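Local coordinates for protein Eps1p (Saccharomyces cerevisiae, PDB 4TW5) that belongs to the thioredoxin clan and holds, in its modelled part, two probably thioredoxin-like units, each with a disulfide-bonded Cys-x-x-Cys pair, at residues R115-S118 and M119-N122; K179-E182 and F183-T186; E207-P210 and T211-E214. One frame throughout, in Å; residues are numbered along the deposited sequence. Where two conformers were deposited one is given.

How the contacts relate
The three contacts come in series along the chain, each a local one at the end of a helix. Contact 1 links the end of helix 107-118 to the short helix 121-124. Contacts 2 and 3 lie next to the sheet that holds strands 155-160 and 200-205: contact 2 is the first turns of helix 180-196, contact 3 the start of helix 210-215, with strand 200-205 between them. Contacts 1 and 2 have centres about 17 Å apart and touch through Asn122 OD1 and Arg185 NH1 at 3.0 Å, a probable hydrogen bond that ties the stretch after helix 107-118 to helix 180-196. Contact 3 lies farther out, its centre about 21 Å from that of contact 2 and about 33 Å from that of contact 1.

Contact 1 (R115-S118 and M119-N122); sequences RRES and MDPN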
loop_
_atom_site.group_PDB
_atom_site.type_symbol
_atom_site.label_atom_id
_atom_site.label_comp_id
_atom_site.label_asym_id
_atom_site.label_seq_id
_atom_site.Cartn_x
_atom_site.Cartn_y
_atom_site.Cartn_z
ATOM N N ARG A 115 10.270 -24.080 -34.333
ATOM C CA ARG A 115 9.546 -22.806 -34.335
ATOM C C ARG A 115 9.959 -21.901 -33.162
ATOM O O ARG A 115 10.112 -20.704 -33.322
ATOM C CB ARG A 115 8.037 -23.025 -34.295
ATOM C CG ARG A 115 7.470 -23.640 -35.553
ATOM C CD ARG A 115 6.036 -23.985 -35.350
ATOM N NE ARG A 115 5.406 -24.482 -36.558
ATOM C CZ ARG A 115 4.243 -25.122 -36.573
ATOM N NH1 ARG A 115 3.597 -25.329 -35.433
ATOM N NH2 ARG A 115 3.723 -25.541 -37.723
ATOM N N ARG A 116 10.145 -22.491 -31.993
ATOM C CA ARG A 116 10.562 -21.739 -30.810
ATOM C C ARG A 116 11.912 -21.036 -31.069
ATOM O O ARG A 116 12.060 -19.845 -30.842
ATOM C CB ARG A 116 10.629 -22.693 -29.605
ATOM C CG ARG A 116 10.443 -22.039 -28.259
ATOM C CD ARG A 116 10.420 -23.066 -27.117
ATOM N NE ARG A 116 9.368 -24.039 -27.330
ATOM C CZ ARG A 116 9.578 -25.333 -27.520
ATOM N NH1 ARG A 116 10.804 -25.820 -27.478
ATOM N NH2 ARG A 116 8.554 -26.137 -27.743
ATOM N N GLU A 117 12.862 -21.785 -31.612
ATOM C CA GLU A 117 14.199 -21.303 -31.855
ATOM C C GLU A 117 14.323 -20.287 -32.974
ATOM O O GLU A 117 15.284 -19.522 -32.999
ATOM C CB GLU A 117 15.126 -22.486 -32.139
ATOM C CG GLU A 117 15.307 -23.369 -30.896
ATOM C CD GLU A 117 15.730 -22.589 -29.646
ATOM O OE1 GLU A 117 16.556 -21.644 -29.745
ATOM O OE2 GLU A 117 15.206 -22.912 -28.560
ATOM N N SER A 118 13.396 -20.297 -33.920
ATOM C CA SER A 118 13.426 -19.313 -34.988
ATOM C C SER A 118 13.088 -17.923 -34.447
ATOM O O SER A 118 13.432 -16.917 -35.052
ATOM C CB SER A 118 12.460 -19.681 -36.118
ATOM O OG SER A 118 11.178 -19.179 -35.840
ATOM N N MET A 119 12.440 -17.861 -33.293
ATOM C CA MET A 119 12.046 -16.566 -32.755
ATOM C C MET A 119 13.026 -16.021 -31.735
ATOM O O MET A 119 12.785 -14.988 -31.127
ATOM C CB MET A 119 10.659 -16.648 -32.146
ATOM C CG MET A 119 9.596 -16.251 -33.138
ATOM S SD MET A 119 8.090 -16.887 -32.526
ATOM C CE MET A 119 6.919 -15.566 -32.763
ATOM N N ASP A 120 14.121 -16.734 -31.530
ATOM C CA ASP A 120 15.239 -16.209 -30.775
ATOM C C ASP A 120 16.152 -15.415 -31.722
ATOM O O ASP A 120 16.880 -16.006 -32.517
ATOM C CB ASP A 120 15.967 -17.366 -30.090
ATOM C CG ASP A 120 16.996 -16.913 -29.074
ATOM O OD1 ASP A 120 17.568 -15.784 -29.186
ATOM O OD2 ASP A 120 17.226 -17.717 -28.145
ATOM N N PRO A 121 16.164 -14.074 -31.588
ATOM C CA PRO A 121 16.883 -13.197 -32.518
ATOM C C PRO A 121 18.366 -13.452 -32.490
ATOM O O PRO A 121 19.029 -13.142 -33.468
ATOM C CB PRO A 121 16.571 -11.788 -32.011
ATOM C CG PRO A 121 15.452 -11.946 -31.050
ATOM C CD PRO A 121 15.595 -13.311 -30.468
ATOM N N ASN A 122 18.880 -13.983 -31.382
ATOM C CA ASN A 122 20.318 -14.210 -31.250
ATOM C C ASN A 122 20.809 -15.383 -32.104
ATOM O O ASN A 122 21.997 -15.479 -32.396
ATOM C CB ASN A 122 20.684 -14.498 -29.781
ATOM C CG ASN A 122 20.214 -13.401 -28.815
ATOM O OD1 ASN A 122 20.764 -12.293 -28.801
ATOM N ND2 ASN A 122 19.187 -13.712 -28.003
HETATM O O HOH W 1 15.936 -19.768 -27.653
#
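Glu117 and Asp120 send their carboxylates to the same flank of the turn that joins two helices, Glu117 OE1 and Asp120 OD2 lying 4.3 Å apart. Such like charges would be expected to repel, but a water sits between them, 2.9 Å from Glu117 OE1, and Lys98 forms a salt bridge with the other oxygen of Glu117. Asp120 reaches this place because its CG stands anti to the backbone N (chi1 -169°), which also swings the carboxylate over the start of the next helix. There Asp120 OD1 is gripped twice by Asn122: its syn lone pair takes ND2 at 2.9 Å, while the backbone N comes from the anti side at 3.1 Å, tilted out of the carboxylate plane. The two bonds should hold the acid's rotation. Meanwhile the first helix winds down. Met119 N bonds Arg116 O at 3.2 Å, and the next bond, from Asp120 N to Glu117 O, is long and weak. Serine suits this last turn, since the OG of Ser118 folds back and donates to Arg115 O at 3.1 Å. Arg116 and Arg115 lead away to Asp197 and Glu57, while Met119 lays its flexible chain on Arg192 of helix 180-196. Proline in turn fits directly after Asp120, a first-turn position where no backbone N-H is needed for a helical bond. Asp120 is thus the N-cap of the short, weakly bonded helix 121-124, its OD1 taking Asn122 N in an Asx turn.

Contact 2 (K179-E182 and F183-T186); sequences KCHE and FQRT
Phe183 N donates to Lys179 O at 2.9 Å, and this bond starts the winding of helix 180-196. The turn that follows is less regular. Gln184 N is shared by two acceptors: it bonds His181 O at 3.2 Å and adds a weak bond to Cys180 O. Glu182 O is likewise approached by two backbone donors, Arg185 N and Thr186 N, both bonds weak, so the first turns mix three- and four-residue spacings. Helix 180-196 links strands 155-160 and 200-205 in a beta-alpha-beta crossover; as in many thioredoxin-like folds, a Cys-x-x-Cys pair lies at its N-terminal end, Cys177 just before it and Cys180 in its first turn, here joined as a disulfide. Cysteine therefore suits this buried place. Aliphatic carbons of the second turn lie against the carbonyls of the first. Phe183, its CG anti to the backbone N (chi1 -161°), sets CB 3.5 Å from Lys179 O and sends its ring inward, where an aromatic side chain belongs. Gln184, by contrast, has CG beside the backbone N (chi1 -82°), which brings this carbon to 3.7 Å from Cys180 O while CB stays 3.6 Å from His181 O. Over Glu182 O come Arg185 CB, at 3.5 Å, and Thr186 OG1, at 3.4 Å. The polar ends go to partners beyond the turn: Gln184 NE2 to the carbonyls of Ser168 and Asp170, Thr186 OG1 to that of Ala256. Glu182, exposed and fully extended, reaches Tyr254, and the long chain of Arg185, bent midway, turns to Asn122.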
loop_
_atom_site.group_PDB
_atom_site.type_symbol
_atom_site.label_atom_id
_atom_site.label_comp_id
_atom_site.label_asym_id
_atom_site.label_seq_id
_atom_site.Cartn_x
_atom_site.Cartn_y
_atom_site.Cartn_z
ATOM N N LYS A 179 18.867 -4.384 -13.982
ATOM C CA LYS A 179 18.598 -5.445 -14.943
ATOM C C LYS A 179 17.326 -5.241 -15.765
ATOM O O LYS A 179 17.115 -5.958 -16.717
ATOM C CB LYS A 179 18.538 -6.795 -14.221
ATOM C CG LYS A 179 19.873 -7.221 -13.617
ATOM C CD LYS A 179 19.635 -8.203 -12.463
ATOM C CE LYS A 179 20.917 -8.584 -11.756
ATOM N NZ LYS A 179 20.591 -9.265 -10.452
ATOM N N CYS A 180 16.495 -4.266 -15.404
ATOM C CA CYS A 180 15.201 -4.082 -16.045
ATOM C C CYS A 180 15.257 -3.935 -17.582
ATOM O O CYS A 180 14.423 -4.499 -18.304
ATOM C CB CYS A 180 14.491 -2.871 -15.466
ATOM S SG CYS A 180 13.575 -3.096 -13.944
ATOM N N HIS A 181 16.214 -3.154 -18.073
ATOM C CA HIS A 181 16.360 -2.921 -19.506
ATOM C C HIS A 181 16.806 -4.177 -20.245
ATOM O O HIS A 181 16.282 -4.503 -21.303
ATOM C CB HIS A 181 17.354 -1.795 -19.758
ATOM C CG HIS A 181 17.596 -1.523 -21.210
ATOM N ND1 HIS A 181 16.801 -0.674 -21.950
ATOM C CD2 HIS A 181 18.535 -2.002 -22.062
ATOM C CE1 HIS A 181 17.247 -0.632 -23.192
ATOM N NE2 HIS A 181 18.297 -1.430 -23.286
ATOM N N GLU A 182 17.792 -4.875 -19.694
ATOM C CA GLU A 182 18.212 -6.157 -20.247
ATOM C C GLU A 182 17.002 -7.103 -20.314
ATOM O O GLU A 182 16.806 -7.845 -21.281
ATOM C CB GLU A 182 19.314 -6.797 -19.401
ATOM C CG GLU A 182 19.979 -8.041 -20.028
ATOM C CD GLU A 182 21.026 -8.693 -19.115
ATOM O OE1 GLU A 182 20.811 -8.741 -17.886
ATOM O OE2 GLU A 182 22.080 -9.149 -19.614
ATOM N N PHE A 183 16.201 -7.100 -19.256
ATOM C CA PHE A 183 15.119 -8.062 -19.185
ATOM C C PHE A 183 13.973 -7.707 -20.129
ATOM O O PHE A 183 13.162 -8.578 -20.433
ATOM C CB PHE A 183 14.596 -8.202 -17.748
ATOM C CG PHE A 183 13.799 -9.473 -17.516
ATOM C CD1 PHE A 183 14.425 -10.704 -17.527
ATOM C CD2 PHE A 183 12.424 -9.433 -17.335
ATOM C CE1 PHE A 183 13.703 -11.865 -17.337
ATOM C CE2 PHE A 183 11.688 -10.608 -17.142
ATOM C CZ PHE A 183 12.333 -11.817 -17.141
ATOM N N GLN A 184 13.889 -6.461 -20.609
ATOM C CA GLN A 184 12.835 -6.183 -21.594
ATOM C C GLN A 184 13.078 -6.950 -22.888
ATOM O O GLN A 184 12.138 -7.396 -23.546
ATOM C CB GLN A 184 12.698 -4.712 -21.898
ATOM C CG GLN A 184 11.864 -3.946 -20.899
ATOM C CD GLN A 184 11.736 -2.483 -21.305
ATOM O OE1 GLN A 184 12.711 -1.728 -21.262
ATOM N NE2 GLN A 184 10.530 -2.074 -21.681
ATOM N N ARG A 185 14.341 -7.097 -23.251
ATOM C CA ARG A 185 14.691 -7.855 -24.430
ATOM C C ARG A 185 14.338 -9.310 -24.186
ATOM O O ARG A 185 13.709 -9.964 -25.021
ATOM C CB ARG A 185 16.184 -7.722 -24.743
ATOM C CG ARG A 185 16.580 -8.476 -25.983
ATOM C CD ARG A 185 17.951 -8.131 -26.425
ATOM N NE ARG A 185 17.944 -7.967 -27.873
ATOM C CZ ARG A 185 18.434 -8.837 -28.741
ATOM N NH1 ARG A 185 19.027 -9.946 -28.325
ATOM N NH2 ARG A 185 18.364 -8.568 -30.023
ATOM N N THR A 186 14.776 -9.806 -23.033
ATOM C CA THR A 186 14.525 -11.165 -22.614
ATOM C C THR A 186 13.031 -11.457 -22.548
ATOM O O THR A 186 12.587 -12.495 -23.041
ATOM C CB THR A 186 15.190 -11.443 -21.278
ATOM O OG1 THR A 186 16.587 -11.192 -21.414
ATOM C CG2 THR A 186 15.024 -12.872 -20.885
#

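Contact 3 (E207-P210 and T211-E214); sequences ESNP and TICE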
loop_
_atom_site.group_PDB
_atom_site.type_symbol
_atom_site.label_atom_id
_atom_site.label_comp_id
_atom_site.label_asym_id
_atom_site.label_seq_id
_atom_site.Cartn_x
_atom_site.Cartn_y
_atom_site.Cartn_z
ATOM N N GLU A 207 3.844 -0.483 -9.560
ATOM C CA GLU A 207 3.583 0.824 -8.955
ATOM C C GLU A 207 2.094 1.171 -8.992
ATOM O O GLU A 207 1.601 1.845 -8.094
ATOM C CB GLU A 207 4.396 1.924 -9.653
ATOM C CG GLU A 207 5.879 1.790 -9.420
ATOM C CD GLU A 207 6.671 3.002 -9.869
ATOM O OE1 GLU A 207 6.108 4.124 -9.928
ATOM O OE2 GLU A 207 7.853 2.818 -10.207
ATOM N N SER A 208 1.394 0.684 -10.019
ATOM C CA SER A 208 -0.051 0.896 -10.195
ATOM C C SER A 208 -0.888 -0.167 -9.522
ATOM O O SER A 208 -2.108 -0.061 -9.513
ATOM C CB SER A 208 -0.429 0.900 -11.676
ATOM O OG SER A 208 0.515 1.628 -12.400
ATOM N N ASN A 209 -0.247 -1.224 -9.036
ATOM C CA ASN A 209 -0.963 -2.338 -8.393
ATOM C C ASN A 209 -0.324 -2.733 -7.064
ATOM O O ASN A 209 0.095 -3.880 -6.884
ATOM C CB ASN A 209 -1.003 -3.558 -9.323
ATOM C CG ASN A 209 -1.894 -3.334 -10.515
ATOM O OD1 ASN A 209 -3.111 -3.361 -10.377
ATOM N ND2 ASN A 209 -1.298 -3.107 -11.694
ATOM N N PRO A 210 -0.232 -1.775 -6.128
ATOM C CA PRO A 210 0.575 -2.019 -4.927
ATOM C C PRO A 210 0.071 -3.176 -4.083
ATOM O O PRO A 210 0.890 -3.996 -3.654
ATOM C CB PRO A 210 0.484 -0.693 -4.135
ATOM C CG PRO A 210 -0.717 0.014 -4.667
ATOM C CD PRO A 210 -0.861 -0.438 -6.115
ATOM N N THR A 211 -1.233 -3.243 -3.834
ATOM C CA THR A 211 -1.731 -4.242 -2.897
ATOM C C THR A 211 -1.511 -5.641 -3.461
ATOM O O THR A 211 -1.064 -6.545 -2.758
ATOM C CB THR A 211 -3.226 -4.055 -2.565
ATOM O OG1 THR A 211 -3.453 -2.748 -2.019
ATOM C CG2 THR A 211 -3.675 -5.115 -1.561
ATOM N N ILE A 212 -1.816 -5.821 -4.731
ATOM C CA ILE A 212 -1.564 -7.095 -5.375
ATOM C C ILE A 212 -0.087 -7.497 -5.342
ATOM O O ILE A 212 0.251 -8.599 -4.947
ATOM C CB ILE A 212 -2.060 -7.065 -6.804
ATOM C CG1 ILE A 212 -3.581 -6.884 -6.786
ATOM C CG2 ILE A 212 -1.656 -8.328 -7.511
ATOM C CD1 ILE A 212 -4.203 -6.828 -8.146
ATOM N N CYS A 213 0.804 -6.593 -5.705
ATOM C CA CYS A 213 2.228 -6.918 -5.707
ATOM C C CYS A 213 2.801 -7.156 -4.283
ATOM O O CYS A 213 3.738 -7.938 -4.082
ATOM C CB CYS A 213 2.991 -5.808 -6.422
ATOM S SG CYS A 213 2.781 -5.840 -8.246
ATOM N N GLU A 214 2.242 -6.470 -3.297
ATOM C CA GLU A 214 2.665 -6.682 -1.922
ATOM C C GLU A 214 2.231 -8.061 -1.446
ATOM O O GLU A 214 3.032 -8.816 -0.905
ATOM C CB GLU A 214 2.135 -5.552 -1.023
ATOM C CG GLU A 214 3.051 -4.313 -1.107
ATOM C CD GLU A 214 2.385 -3.004 -0.668
ATOM O OE1 GLU A 214 1.202 -2.998 -0.264
ATOM O OE2 GLU A 214 3.053 -1.964 -0.764
#
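Pro210 O takes the backbone N of Glu214 at 2.8 Å, and the side chain of Glu214 then crowds the same oxygen. Its CG stands beside the backbone N (chi1 -82°), which folds the carboxylate back until Glu214 CD is 3.5 Å from Pro210 O. Pro210 is the residue most covered in this turn. Proline suits this place: its N has no hydrogen to give, and at the first position of a helix none is needed, since no earlier carbonyl of the helix is there to accept it. Asn209 stands just ahead and is the next most covered residue. Its carbonyl accepts Cys213 N at 3.0 Å in an almost linear bond (N-H...O 169°), which closes the first full helical turn. Cys213 also lies alongside that oxygen with its side chain, SG 3.6 Å from Asn209 O. Asparagine often caps a helix from this position, but here the side chain makes no capping bond; its ND2 goes back to Asn205 O, tying the loop to the end of strand 200-205, and Asn209 OD1 stays 4.3 Å from Ile212 CD1. Thr211 follows Pro210 on the exposed face of the turn, while Ile212 packs its branched chain on Phe143 and Leu144 of helix 140-150. Pro210 also packs on Thr17 of the second subunit, and Glu214 on Glu214 of the third subunit. Cys213 is bridged to Cys206, pinning the short helix to the loop before it. The same spacing recurs in the Cys70-Cys77 disulfide, joining the end of strand 63-69 to helix 74-79, so this strand, disulfide-braced loop and short helix is consistent with a second thioredoxin-like unit.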